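Local atomic coordinates of putative branched-chain amino acid transport system substrate-binding protein (Rhodopseudomonas palustris, PDB entry 3TX6), a protein that probably captures aromatic acids such as the bound 3-(4-hydroxyphenyl)pyruvic acid in the periplasm as the solute-binding component of an ABC transporter. Residues Glu4-Thr9 / Gly39-Lys44; Ala30-Ala35 / Ala273-Asn278; Trp111-Pro116 / Thr338-Leu343. All blocks are in the same frame, centred on the assembly; numbering follows the deposited sequence. Where two conformers were deposited one is given.

Contact 1 (Glu4-Thr9 / Gly39-Lys44); sequences ETNEIT and GGHPLK
I8 and L43 pair as neighbours on two parallel strands, 8-14 and 41-49, at the start of both strands in the sheet of one lobe of this periplasmic binding protein, and the contact illustrates how a side chain can extend such a pairing ahead of the first strand residue of one partner. Two backbone bonds set the register: I8 N donates to P42 O at 2.9 Å, and I8 O receives K44 N at 2.8 Å in an almost straight bond (173°). Weaker CA-H...O contacts fill the spaces between, among them L43 CA to I8 O.

Ahead of the regular pairing, the H41 ring takes over. Its ND1 donates to N6 O at 2.6 Å, the oxygen lying practically in the ring plane and offering a lone pair in the carbonyl plane. The ring reaches it because CG stands beside the backbone N (chi1 -63°).

Apolar contact lies on the I8 face. I8 and L43 run alongside each other, with CB 3.8 Å from L43 CD2, while I8 CD1 touches H41 CB at 3.6 Å; helix 282-304 packs on these residues through V298, F291 and L302.

Because N6 O can only accept, ND1 of H41 must carry the proton, and the ring so fastens the incoming chain just before it becomes strand.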
ATOM      1  N   GLU A   4      -2.785 -15.945 -29.237  1.00 27.66           N
ATOM      2  CA  GLU A   4      -2.224 -14.591 -29.070  1.00 24.25           C
ATOM      3  C   GLU A   4      -3.269 -13.492 -29.432  1.00 23.09           C
ATOM      4  O   GLU A   4      -4.150 -13.706 -30.266  1.00 24.97           O
ATOM      5  CB  GLU A   4      -1.012 -14.535 -30.028  1.00 31.23           C
ATOM      6  CG  GLU A   4      -0.762 -13.242 -30.780  1.00 52.02           C
ATOM      7  CD  GLU A   4      -1.176 -13.187 -32.269  1.00 57.18           C
ATOM      8  OE1 GLU A   4      -1.578 -14.198 -32.947  1.00 81.01           O
ATOM      9  OE2 GLU A   4      -1.081 -12.050 -32.747  1.00 36.11           O
ATOM     10  N   THR A   5      -3.164 -12.322 -28.812  1.00 21.54           N
ATOM     11  CA  THR A   5      -4.119 -11.225 -28.955  1.00 20.51           C
ATOM     12  C   THR A   5      -3.363  -9.923 -29.341  1.00 19.61           C
ATOM     13  O   THR A   5      -2.149  -9.784 -29.099  1.00 20.27           O
ATOM     14  CB  THR A   5      -4.864 -10.951 -27.608  1.00 21.68           C
ATOM     15  OG1 THR A   5      -3.911 -10.602 -26.595  1.00 21.61           O
ATOM     16  CG2 THR A   5      -5.653 -12.127 -27.125  1.00 24.66           C
ATOM     17  N   ASN A   6      -4.076  -8.954 -29.861  1.00 17.95           N
ATOM     18  CA  ASN A   6      -3.535  -7.575 -30.038  1.00 16.45           C
ATOM     19  C   ASN A   6      -3.495  -6.824 -28.691  1.00 17.04           C
ATOM     20  O   ASN A   6      -2.531  -6.122 -28.401  1.00 19.02           O
ATOM     21  CB  ASN A   6      -4.374  -6.791 -31.029  1.00 18.25           C
ATOM     22  CG  ASN A   6      -3.657  -5.531 -31.544  1.00 18.37           C
ATOM     23  OD1 ASN A   6      -2.462  -5.576 -31.887  1.00 20.51           O
ATOM     24  ND2 ASN A   6      -4.366  -4.411 -31.573  1.00 22.24           N
ATOM     25  N   GLU A   7      -4.557  -6.965 -27.909  0.50 16.18           N
ATOM     26  CA  GLU A   7      -4.649  -6.288 -26.622  0.50 16.22           C
ATOM     27  C   GLU A   7      -3.777  -6.942 -25.574  0.50 17.67           C
ATOM     28  O   GLU A   7      -3.429  -8.120 -25.672  0.50 19.17           O
ATOM     29  CB  GLU A   7      -6.089  -6.248 -26.134  0.50 17.91           C
ATOM     30  CG  GLU A   7      -6.679  -7.564 -25.678  0.50 15.52           C
ATOM     31  CD  GLU A   7      -7.368  -8.342 -26.808  0.50 17.59           C
ATOM     32  OE1 GLU A   7      -7.134  -8.083 -28.026  0.50 18.00           O
ATOM     33  OE2 GLU A   7      -8.123  -9.267 -26.474  0.50 23.72           O
ATOM     34  N   ILE A   8      -3.437  -6.149 -24.567  1.00 17.05           N
ATOM     35  CA  ILE A   8      -2.818  -6.638 -23.359  1.00 16.09           C
ATOM     36  C   ILE A   8      -3.929  -6.618 -22.316  1.00 15.77           C
ATOM     37  O   ILE A   8      -4.618  -5.616 -22.153  1.00 16.10           O
ATOM     38  CB  ILE A   8      -1.647  -5.758 -23.000  1.00 16.66           C
ATOM     39  CG1 ILE A   8      -0.593  -5.826 -24.172  1.00 20.47           C
ATOM     40  CG2 ILE A   8      -1.054  -6.145 -21.658  1.00 16.07           C
ATOM     41  CD1 ILE A   8       0.316  -4.684 -24.113  1.00 25.31           C
ATOM     42  N   THR A   9      -4.139  -7.749 -21.664  1.00 14.72           N
ATOM     43  CA  THR A   9      -5.306  -7.962 -20.804  1.00 14.79           C
ATOM     44  C   THR A   9      -4.842  -7.905 -19.353  1.00 14.96           C
ATOM     45  O   THR A   9      -3.988  -8.678 -18.937  1.00 15.48           O
ATOM     46  CB  THR A   9      -5.991  -9.306 -21.130  1.00 15.31           C
ATOM     47  OG1 THR A   9      -6.322  -9.313 -22.535  1.00 17.93           O
ATOM     48  CG2 THR A   9      -7.260  -9.535 -20.264  1.00 16.47           C
ATOM     49  N   GLY A  39       2.824   0.490 -26.310  1.00 22.17           N
ATOM     50  CA  GLY A  39       3.486  -0.056 -27.504  1.00 26.52           C
ATOM     51  C   GLY A  39       2.526  -0.196 -28.671  1.00 27.06           C
ATOM     52  O   GLY A  39       2.739  -1.012 -29.568  1.00 29.92           O
ATOM     53  N   GLY A  40       1.457   0.600 -28.657  1.00 23.08           N
ATOM     54  CA  GLY A  40       0.433   0.507 -29.695  1.00 29.17           C
ATOM     55  C   GLY A  40      -0.604  -0.555 -29.426  1.00 19.99           C
ATOM     56  O   GLY A  40      -1.602  -0.658 -30.167  1.00 25.60           O
ATOM     57  N   HIS A  41      -0.400  -1.345 -28.368  1.00 20.66           N
ATOM     58  CA  HIS A  41      -1.363  -2.372 -28.011  1.00 17.54           C
ATOM     59  C   HIS A  41      -2.353  -1.809 -27.019  1.00 18.14           C
ATOM     60  O   HIS A  41      -1.957  -1.335 -25.945  1.00 18.84           O
ATOM     61  CB  HIS A  41      -0.702  -3.608 -27.441  1.00 16.17           C
ATOM     62  CG  HIS A  41       0.215  -4.295 -28.419  1.00 16.43           C
ATOM     63  ND1 HIS A  41      -0.153  -5.379 -29.145  1.00 18.78           N
ATOM     64  CD2 HIS A  41       1.505  -4.002 -28.795  1.00 17.70           C
ATOM     65  CE1 HIS A  41       0.866  -5.726 -29.950  1.00 16.39           C
ATOM     66  NE2 HIS A  41       1.875  -4.915 -29.726  1.00 17.46           N
ATOM     67  N   PRO A  42      -3.647  -1.847 -27.355  1.00 16.93           N
ATOM     68  CA  PRO A  42      -4.660  -1.391 -26.381  1.00 16.82           C
ATOM     69  C   PRO A  42      -4.621  -2.238 -25.103  1.00 18.23           C
ATOM     70  O   PRO A  42      -4.373  -3.457 -25.163  1.00 19.80           O
ATOM     71  CB  PRO A  42      -5.998  -1.568 -27.109  1.00 20.12           C
ATOM     72  CG  PRO A  42      -5.702  -2.143 -28.428  1.00 26.47           C
ATOM     73  CD  PRO A  42      -4.248  -2.446 -28.556  1.00 21.31           C
ATOM     74  N   LEU A  43      -4.887  -1.609 -23.967  1.00 16.83           N
ATOM     75  CA  LEU A  43      -4.976  -2.306 -22.694  1.00 15.02           C
ATOM     76  C   LEU A  43      -6.475  -2.581 -22.478  1.00 18.88           C
ATOM     77  O   LEU A  43      -7.326  -1.689 -22.586  1.00 18.80           O
ATOM     78  CB  LEU A  43      -4.428  -1.443 -21.575  1.00 17.54           C
ATOM     79  CG  LEU A  43      -2.993  -0.950 -21.682  1.00 16.37           C
ATOM     80  CD1 LEU A  43      -2.548  -0.358 -20.351  1.00 17.94           C
ATOM     81  CD2 LEU A  43      -2.061  -2.057 -22.162  1.00 18.02           C
ATOM     82  N   LYS A  44      -6.780  -3.836 -22.200  1.00 15.35           N
ATOM     83  CA  LYS A  44      -8.112  -4.262 -21.862  1.00 15.87           C
ATOM     84  C   LYS A  44      -8.056  -4.496 -20.362  1.00 15.06           C
ATOM     85  O   LYS A  44      -7.421  -5.436 -19.904  1.00 16.13           O
ATOM     86  CB  LYS A  44      -8.475  -5.551 -22.607  1.00 19.27           C
ATOM     87  CG  LYS A  44      -9.800  -6.144 -22.190  1.00 21.60           C
ATOM     88  CD  LYS A  44     -10.969  -5.293 -22.641  1.00 32.92           C
ATOM     89  CE  LYS A  44     -12.322  -5.961 -22.367  1.00 40.00           C
ATOM     90  NZ  LYS A  44     -13.483  -5.038 -22.550  1.00 49.01           N
TER

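Contact 2 (Ala30-Ala35 / Ala273-Asn278); sequences ALEFVA and AKYGPN
A surface salt bridge, joined to an aromatic edge contact, links the turn after helix 21-29 to the C-terminal end of helix 261-275, two parts of the periplasmic-binding-protein fold more than 200 residues apart in sequence. The charged pair is E32 and K274. K274 NZ donates to E32 OE1 at 2.7 Å, meeting the syn lone pair of that oxygen, on the side of OE2. Both side chains are extended and cross at about a right angle; CG anti to the backbone N in each (chi1 -177° in E32, -175° in K274) is the start of that long reach, which spans backbones 10.1 Å apart between the CA atoms of E32 and K274.

Beside the bridge, F33 turns the edge of its ring to the helix, its CZ lying 4.3 Å from K274 CB and 4.5 Å from Y275 CE2. The same ring meets A270 and Y271 one turn earlier. Each aromatic ring is also covered by its sequence neighbour: E32 CB sits over the centre of the F33 ring, and K274 CG over that of Y275. A water completes the polar side, donating to E32 OE1 at 2.6 Å and accepting from Y275 OH at 2.6 Å.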
ATOM      1  N   ALA A  30      -8.348   5.601 -10.118  1.00 15.22           N
ATOM      2  CA  ALA A  30      -7.103   6.020 -10.690  1.00 14.67           C
ATOM      3  C   ALA A  30      -6.931   5.417 -12.100  1.00 15.56           C
ATOM      4  O   ALA A  30      -6.111   5.923 -12.895  1.00 16.55           O
ATOM      5  CB  ALA A  30      -5.928   5.591  -9.793  1.00 16.93           C
ATOM      6  N   LEU A  31      -7.659   4.332 -12.389  1.00 14.80           N
ATOM      7  CA  LEU A  31      -7.556   3.682 -13.675  1.00 15.93           C
ATOM      8  C   LEU A  31      -8.002   4.590 -14.838  1.00 14.92           C
ATOM      9  O   LEU A  31      -7.645   4.339 -16.015  1.00 15.94           O
ATOM     10  CB  LEU A  31      -8.391   2.403 -13.693  1.00 15.45           C
ATOM     11  CG  LEU A  31      -8.016   1.345 -12.627  1.00 15.28           C
ATOM     12  CD1 LEU A  31      -9.017   0.205 -12.647  1.00 18.03           C
ATOM     13  CD2 LEU A  31      -6.592   0.856 -12.844  1.00 16.01           C
ATOM     14  N   GLU A  32      -8.735   5.673 -14.539  1.00 15.60           N
ATOM     15  CA  GLU A  32      -9.108   6.635 -15.589  1.00 17.15           C
ATOM     16  C   GLU A  32      -7.885   7.375 -16.168  1.00 16.45           C
ATOM     17  O   GLU A  32      -7.929   7.879 -17.287  1.00 19.48           O
ATOM     18  CB  GLU A  32     -10.112   7.636 -15.011  1.00 19.40           C
ATOM     19  CG  GLU A  32     -10.618   8.655 -16.052  1.00 22.33           C
ATOM     20  CD  GLU A  32     -11.787   9.497 -15.587  1.00 28.15           C
ATOM     21  OE1 GLU A  32     -12.352   9.210 -14.515  1.00 30.63           O
ATOM     22  OE2 GLU A  32     -12.141  10.435 -16.327  1.00 37.07           O
ATOM     23  N   PHE A  33      -6.813   7.420 -15.368  1.00 14.80           N
ATOM     24  CA  PHE A  33      -5.665   8.280 -15.603  1.00 17.13           C
ATOM     25  C   PHE A  33      -4.420   7.565 -16.083  1.00 17.95           C
ATOM     26  O   PHE A  33      -3.409   8.206 -16.344  1.00 20.58           O
ATOM     27  CB  PHE A  33      -5.386   9.132 -14.381  1.00 16.55           C
ATOM     28  CG  PHE A  33      -6.620   9.793 -13.849  1.00 17.09           C
ATOM     29  CD1 PHE A  33      -7.429  10.537 -14.689  1.00 20.23           C
ATOM     30  CD2 PHE A  33      -7.031   9.593 -12.557  1.00 18.67           C
ATOM     31  CE1 PHE A  33      -8.588  11.129 -14.220  1.00 21.78           C
ATOM     32  CE2 PHE A  33      -8.196  10.156 -12.106  1.00 21.35           C
ATOM     33  CZ  PHE A  33      -8.985  10.927 -12.944  1.00 19.76           C
ATOM     34  N   VAL A  34      -4.509   6.244 -16.192  1.00 16.90           N
ATOM     35  CA  VAL A  34      -3.392   5.407 -16.650  1.00 16.08           C
ATOM     36  C   VAL A  34      -3.430   5.280 -18.163  1.00 16.06           C
ATOM     37  O   VAL A  34      -4.422   5.608 -18.799  1.00 18.31           O
ATOM     38  CB  VAL A  34      -3.388   4.023 -15.946  1.00 16.97           C
ATOM     39  CG1 VAL A  34      -3.356   4.224 -14.423  1.00 16.51           C
ATOM     40  CG2 VAL A  34      -4.556   3.158 -16.356  1.00 15.81           C
ATOM     41  N   ALA A  35      -2.351   4.742 -18.722  1.00 18.84           N
ATOM     42  CA  ALA A  35      -2.230   4.528 -20.177  1.00 17.85           C
ATOM     43  C   ALA A  35      -3.396   3.686 -20.665  1.00 19.03           C
ATOM     44  O   ALA A  35      -3.789   2.730 -19.984  1.00 19.95           O
ATOM     45  CB  ALA A  35      -0.935   3.817 -20.490  1.00 22.34           C
ATOM     46  N   ALA A 273      -8.368  17.068 -10.028  1.00 17.54           N
ATOM     47  CA  ALA A 273      -9.246  17.788 -10.960  1.00 19.78           C
ATOM     48  C   ALA A 273     -10.651  17.157 -11.022  1.00 18.37           C
ATOM     49  O   ALA A 273     -11.656  17.872 -11.007  1.00 18.70           O
ATOM     50  CB  ALA A 273      -8.624  17.901 -12.342  1.00 21.16           C
ATOM     51  N   LYS A 274     -10.735  15.822 -10.984  1.00 17.22           N
ATOM     52  CA  LYS A 274     -12.051  15.180 -11.034  1.00 16.54           C
ATOM     53  C   LYS A 274     -12.708  15.102  -9.644  1.00 14.89           C
ATOM     54  O   LYS A 274     -13.916  15.225  -9.510  1.00 16.83           O
ATOM     55  CB  LYS A 274     -11.964  13.806 -11.673  1.00 18.29           C
ATOM     56  CG  LYS A 274     -13.341  13.164 -11.847  1.00 20.11           C
ATOM     57  CD  LYS A 274     -13.315  12.000 -12.807  1.00 20.22           C
ATOM     58  CE  LYS A 274     -14.679  11.331 -12.889  1.00 22.86           C
ATOM     59  NZ  LYS A 274     -14.729  10.399 -14.074  1.00 26.69           N
ATOM     60  N   TYR A 275     -11.935  14.821  -8.612  1.00 14.97           N
ATOM     61  CA  TYR A 275     -12.515  14.483  -7.309  1.00 14.74           C
ATOM     62  C   TYR A 275     -12.300  15.566  -6.237  1.00 15.96           C
ATOM     63  O   TYR A 275     -12.825  15.452  -5.150  1.00 15.80           O
ATOM     64  CB  TYR A 275     -12.067  13.089  -6.851  1.00 14.18           C
ATOM     65  CG  TYR A 275     -12.450  11.999  -7.831  1.00 13.61           C
ATOM     66  CD1 TYR A 275     -13.769  11.629  -7.984  1.00 13.99           C
ATOM     67  CD2 TYR A 275     -11.502  11.380  -8.638  1.00 13.44           C
ATOM     68  CE1 TYR A 275     -14.162  10.678  -8.870  1.00 13.74           C
ATOM     69  CE2 TYR A 275     -11.893  10.389  -9.564  1.00 14.62           C
ATOM     70  CZ  TYR A 275     -13.208  10.024  -9.650  1.00 14.21           C
ATOM     71  OH  TYR A 275     -13.618   9.099 -10.555  1.00 16.56           O
ATOM     72  N   GLY A 276     -11.537  16.612  -6.582  1.00 16.11           N
ATOM     73  CA  GLY A 276     -11.422  17.791  -5.751  1.00 16.62           C
ATOM     74  C   GLY A 276     -10.084  17.931  -5.054  1.00 15.81           C
ATOM     75  O   GLY A 276      -9.318  16.969  -4.929  1.00 17.06           O
ATOM     76  N   PRO A 277      -9.805  19.129  -4.568  1.00 17.18           N
ATOM     77  CA  PRO A 277      -8.584  19.335  -3.873  1.00 16.83           C
ATOM     78  C   PRO A 277      -8.345  18.424  -2.688  1.00 17.34           C
ATOM     79  O   PRO A 277      -9.266  18.048  -1.950  1.00 18.79           O
ATOM     80  CB  PRO A 277      -8.654  20.796  -3.461  1.00 20.20           C
ATOM     81  CG  PRO A 277      -9.525  21.427  -4.512  1.00 23.95           C
ATOM     82  CD  PRO A 277     -10.560  20.377  -4.774  1.00 19.96           C
ATOM     83  N   ASN A 278      -7.078  18.057  -2.528  1.00 20.64           N
ATOM     84  CA  ASN A 278      -6.650  17.153  -1.456  1.00 20.20           C
ATOM     85  C   ASN A 278      -7.346  15.795  -1.384  1.00 19.44           C
ATOM     86  O   ASN A 278      -7.359  15.153  -0.340  1.00 22.21           O
ATOM     87  CB  ASN A 278      -6.739  17.824  -0.114  1.00 25.63           C
ATOM     88  CG  ASN A 278      -5.509  18.575   0.172  1.00 38.38           C
ATOM     89  OD1 ASN A 278      -5.565  19.761   0.344  1.00 45.36           O
ATOM     90  ND2 ASN A 278      -4.346  17.880   0.138  1.00 42.27           N
TER
HETATM   91  O   HOH W   1     -11.896   8.070 -12.240  1.00 20.77           O

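Contact 3 (Trp111-Pro116 / Thr338-Leu343); sequences WSVAMP and TDRYGL. With ENO (3-(4-hydroxy-phenyl)pyruvic acid), chain D.
The edge strand 112-114 of one lobe's sheet, which runs directly into the ligand pocket, meets the irregular loop 338-343 in a buried contact that shows how an irregular loop can flank an edge strand, with one backbone bond and an arginine meeting its polar atoms. At the pocket end, P116 CB approaches the phenol oxygen O3 of the bound 3-(4-hydroxyphenyl)pyruvic acid at 3.4 Å.

One backbone bond joins the segments, A114 N to R340 O at 2.9 Å. The R340 side chain, bent at chi2 and chi3 (-54° and -70°), folds back along the strand so that NE donates to S112 O at 3.0 Å from a position tilted out of the carbonyl plane; NH2 adds only a weak bond to the same oxygen. V113 CG1 lies over one face of the guanidinium, offset toward its rim, and NH1 bonds to T336 O. A leucine in place of R340 would probably leave S112 O and T336 O without this shared donor and lose the flat group on which V113 CG1 rests.

Farther along, A114 CB sits over the face of the Y341 ring in a CH-pi contact, 4.0 Å from the centroid. The edge of that ring faces P116 O, with CD2 at 3.2 Å, while its hydroxyl bonds to L102 O. The loop's own turn is fixed by D339, whose OD1 accepts from Y341 N and G342 N on the same face of the carboxylate, an Asx turn and Asx motif together.

Strand 96-98 pairs with strand 112-114 on its other edge, where backbone bonds join V113 to H96 and A98; helix 310-322 meets W111 and R340, and helix 282-304 meets M115 and P116.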
ATOM      1  N   TRP A 111       5.890 -15.133  -8.991  1.00 13.13           N
ATOM      2  CA  TRP A 111       4.950 -14.389  -9.850  1.00 13.55           C
ATOM      3  C   TRP A 111       4.419 -13.107  -9.265  1.00 13.57           C
ATOM      4  O   TRP A 111       3.786 -12.369  -9.986  1.00 14.53           O
ATOM      5  CB  TRP A 111       3.830 -15.289 -10.323  1.00 13.64           C
ATOM      6  CG  TRP A 111       4.333 -16.359 -11.230  1.00 12.73           C
ATOM      7  CD1 TRP A 111       4.648 -17.668 -10.898  1.00 12.78           C
ATOM      8  CD2 TRP A 111       4.627 -16.220 -12.640  1.00 13.23           C
ATOM      9  NE1 TRP A 111       5.089 -18.325 -12.015  1.00 12.27           N
ATOM     10  CE2 TRP A 111       5.143 -17.493 -13.082  1.00 13.33           C
ATOM     11  CE3 TRP A 111       4.546 -15.173 -13.544  1.00 13.49           C
ATOM     12  CZ2 TRP A 111       5.513 -17.718 -14.406  1.00 14.14           C
ATOM     13  CZ3 TRP A 111       4.917 -15.404 -14.882  1.00 14.12           C
ATOM     14  CH2 TRP A 111       5.414 -16.654 -15.291  1.00 13.82           C
ATOM     15  N   SER A 112       4.705 -12.803  -7.981  1.00 12.12           N
ATOM     16  CA  SER A 112       4.186 -11.594  -7.332  1.00 12.08           C
ATOM     17  C   SER A 112       5.284 -10.588  -7.018  1.00 12.59           C
ATOM     18  O   SER A 112       6.341 -10.944  -6.532  1.00 14.49           O
ATOM     19  CB  SER A 112       3.470 -11.916  -6.007  1.00 12.77           C
ATOM     20  OG  SER A 112       2.312 -12.721  -6.214  1.00 13.50           O
ATOM     21  N   VAL A 113       4.963  -9.331  -7.311  1.00 12.38           N
ATOM     22  CA  VAL A 113       5.669  -8.181  -6.785  1.00 13.02           C
ATOM     23  C   VAL A 113       4.641  -7.299  -6.061  1.00 12.40           C
ATOM     24  O   VAL A 113       3.440  -7.476  -6.236  1.00 13.31           O
ATOM     25  CB  VAL A 113       6.371  -7.368  -7.885  1.00 13.18           C
ATOM     26  CG1 VAL A 113       7.483  -8.197  -8.535  1.00 14.90           C
ATOM     27  CG2 VAL A 113       5.413  -6.807  -8.934  1.00 14.16           C
ATOM     28  N   ALA A 114       5.127  -6.321  -5.306  1.00 13.20           N
ATOM     29  CA  ALA A 114       4.244  -5.419  -4.542  1.00 11.99           C
ATOM     30  C   ALA A 114       4.533  -3.944  -4.805  1.00 14.35           C
ATOM     31  O   ALA A 114       5.675  -3.539  -4.810  1.00 15.62           O
ATOM     32  CB  ALA A 114       4.312  -5.723  -3.069  1.00 15.15           C
HETATM   33  N   MSE A 115       3.480  -3.157  -4.956  0.50 13.60           N
HETATM   34  CA  MSE A 115       3.623  -1.712  -5.064  0.50 14.92           C
HETATM   35  C   MSE A 115       3.767  -1.016  -3.711  0.50 13.09           C
HETATM   36  O   MSE A 115       4.573  -0.101  -3.583  0.50 13.80           O
HETATM   37  CB  MSE A 115       2.484  -1.140  -5.898  0.50 15.59           C
HETATM   38  CG  MSE A 115       2.405  -1.830  -7.264  0.50 21.50           C
HETATM   39 SE   MSE A 115       4.124  -1.861  -8.277  0.50 24.76          SE
HETATM   40  CE  MSE A 115       4.118   0.053  -8.577  0.50 16.55           C
ATOM     41  N   PRO A 116       2.969  -1.384  -2.694  1.00 14.50           N
ATOM     42  CA  PRO A 116       3.126  -0.678  -1.398  1.00 14.58           C
ATOM     43  C   PRO A 116       4.507  -0.845  -0.792  1.00 14.11           C
ATOM     44  O   PRO A 116       5.166  -1.868  -0.983  1.00 15.79           O
ATOM     45  CB  PRO A 116       2.051  -1.301  -0.512  1.00 14.63           C
ATOM     46  CG  PRO A 116       1.034  -1.796  -1.487  1.00 14.62           C
ATOM     47  CD  PRO A 116       1.884  -2.356  -2.620  1.00 13.58           C
ATOM     48  N   THR A 338      14.671 -12.093  -5.655  1.00 20.54           N
ATOM     49  CA  THR A 338      14.434 -12.244  -4.246  1.00 22.59           C
ATOM     50  C   THR A 338      13.785 -11.028  -3.552  1.00 22.33           C
ATOM     51  O   THR A 338      13.127 -11.187  -2.525  1.00 25.33           O
ATOM     52  CB  THR A 338      15.733 -12.680  -3.536  1.00 23.74           C
ATOM     53  OG1 THR A 338      16.773 -11.758  -3.834  1.00 23.06           O
ATOM     54  CG2 THR A 338      16.171 -14.145  -4.023  1.00 28.22           C
ATOM     55  N   ASP A 339      13.979  -9.834  -4.113  1.00 19.10           N
ATOM     56  CA  ASP A 339      13.433  -8.599  -3.566  1.00 18.93           C
ATOM     57  C   ASP A 339      12.206  -8.217  -4.391  1.00 16.08           C
ATOM     58  O   ASP A 339      12.333  -7.665  -5.488  1.00 17.26           O
ATOM     59  CB  ASP A 339      14.456  -7.475  -3.625  1.00 20.09           C
ATOM     60  CG  ASP A 339      13.932  -6.185  -3.065  1.00 20.13           C
ATOM     61  OD1 ASP A 339      12.759  -6.134  -2.592  1.00 19.17           O
ATOM     62  OD2 ASP A 339      14.745  -5.221  -3.014  1.00 27.21           O
ATOM     63  N   ARG A 340      11.027  -8.514  -3.845  1.00 16.08           N
ATOM     64  CA  ARG A 340       9.796  -8.395  -4.613  1.00 15.89           C
ATOM     65  C   ARG A 340       9.059  -7.111  -4.295  1.00 15.29           C
ATOM     66  O   ARG A 340       7.963  -6.892  -4.763  1.00 14.58           O
ATOM     67  CB  ARG A 340       8.911  -9.605  -4.360  1.00 16.73           C
ATOM     68  CG  ARG A 340       9.630 -10.912  -4.600  1.00 16.01           C
ATOM     69  CD  ARG A 340      10.265 -10.987  -5.981  1.00 16.37           C
ATOM     70  NE  ARG A 340       9.257 -11.099  -6.994  1.00 14.76           N
ATOM     71  CZ  ARG A 340       9.464 -11.097  -8.290  1.00 15.85           C
ATOM     72  NH1 ARG A 340      10.651 -10.781  -8.786  1.00 18.14           N
ATOM     73  NH2 ARG A 340       8.463 -11.379  -9.099  1.00 16.32           N
ATOM     74  N   TYR A 341       9.700  -6.242  -3.518  1.00 15.22           N
ATOM     75  CA  TYR A 341       9.221  -4.870  -3.290  1.00 16.15           C
ATOM     76  C   TYR A 341      10.082  -3.823  -4.046  1.00 15.60           C
ATOM     77  O   TYR A 341       9.560  -2.904  -4.648  1.00 17.98           O
ATOM     78  CB  TYR A 341       9.272  -4.571  -1.817  1.00 16.53           C
ATOM     79  CG  TYR A 341       8.152  -5.175  -1.024  1.00 20.28           C
ATOM     80  CD1 TYR A 341       8.232  -6.442  -0.470  1.00 20.40           C
ATOM     81  CD2 TYR A 341       6.989  -4.450  -0.821  1.00 19.22           C
ATOM     82  CE1 TYR A 341       7.167  -6.964   0.305  1.00 21.13           C
ATOM     83  CE2 TYR A 341       5.951  -4.925  -0.047  1.00 17.99           C
ATOM     84  CZ  TYR A 341       6.025  -6.182   0.527  1.00 18.06           C
ATOM     85  OH  TYR A 341       4.955  -6.644   1.284  1.00 21.99           O
ATOM     86  N   GLY A 342      11.399  -3.927  -3.974  1.00 18.05           N
ATOM     87  CA  GLY A 342      12.264  -3.184  -4.857  1.00 16.55           C
ATOM     88  C   GLY A 342      12.496  -1.734  -4.548  1.00 17.46           C
ATOM     89  O   GLY A 342      12.848  -0.990  -5.452  1.00 17.83           O
ATOM     90  N   LEU A 343      12.209  -1.332  -3.312  1.00 16.70           N
ATOM     91  CA  LEU A 343      12.164   0.062  -2.936  1.00 18.83           C
ATOM     92  C   LEU A 343      13.249   0.456  -1.938  1.00 16.69           C
ATOM     93  O   LEU A 343      13.824  -0.402  -1.246  1.00 18.65           O
ATOM     94  CB  LEU A 343      10.768   0.382  -2.354  1.00 16.59           C
ATOM     95  CG  LEU A 343       9.609   0.399  -3.365  1.00 15.14           C
ATOM     96  CD1 LEU A 343       8.243   0.526  -2.663  1.00 17.36           C
ATOM     97  CD2 LEU A 343       9.850   1.498  -4.436  1.00 15.92           C
TER
HETATM   98  O4  ENO D 386      -2.592  -3.984   3.559  1.00 19.20           O
HETATM   99  C9  ENO D 386      -2.666  -0.983   1.939  1.00 16.67           C
HETATM  100  C8  ENO D 386      -1.781  -0.252   1.175  1.00 17.51           C
HETATM  101  C7  ENO D 386      -0.676   0.387   1.759  1.00 17.59           C
HETATM  102  C6  ENO D 386      -0.439   0.187   3.105  1.00 16.77           C
HETATM  103  C5  ENO D 386      -1.333  -0.533   3.893  1.00 18.95           C
HETATM  104  C4  ENO D 386      -2.458  -1.145   3.313  1.00 16.72           C
HETATM  105  O3  ENO D 386       0.196   1.090   0.938  1.00 25.70           O
HETATM  106  C3  ENO D 386      -3.468  -1.868   4.159  1.00 20.31           C
HETATM  107  C2  ENO D 386      -3.379  -3.341   4.273  1.00 19.53           C
HETATM  108  C1  ENO D 386      -4.334  -3.999   5.154  1.00 19.53           C
HETATM  109  O2  ENO D 386      -4.303  -5.246   5.214  1.00 18.36           O
HETATM  110  O1  ENO D 386      -5.161  -3.326   5.838  1.00 20.01           O

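In the fold
Contacts 1 and 3 reach the same six-stranded sheet at different strands: contact 1 joins two neighbouring strands, contact 3 lies on the outermost strand 112-114, and their centres are 24 Å apart with nearest atoms about 12 Å apart. Contact 2 sits at the surface, yet it touches contact 1 where L43 CD1 packs on A35 O at 3.3 Å; its centre lies 23 Å from that of contact 1 and 25 Å from that of contact 3. Helix 282-304 borders all three, and its H286 both touches P116 and hydrogen-bonds the ligand. Among the three, contact 3 alone holds a pocket residue, P116.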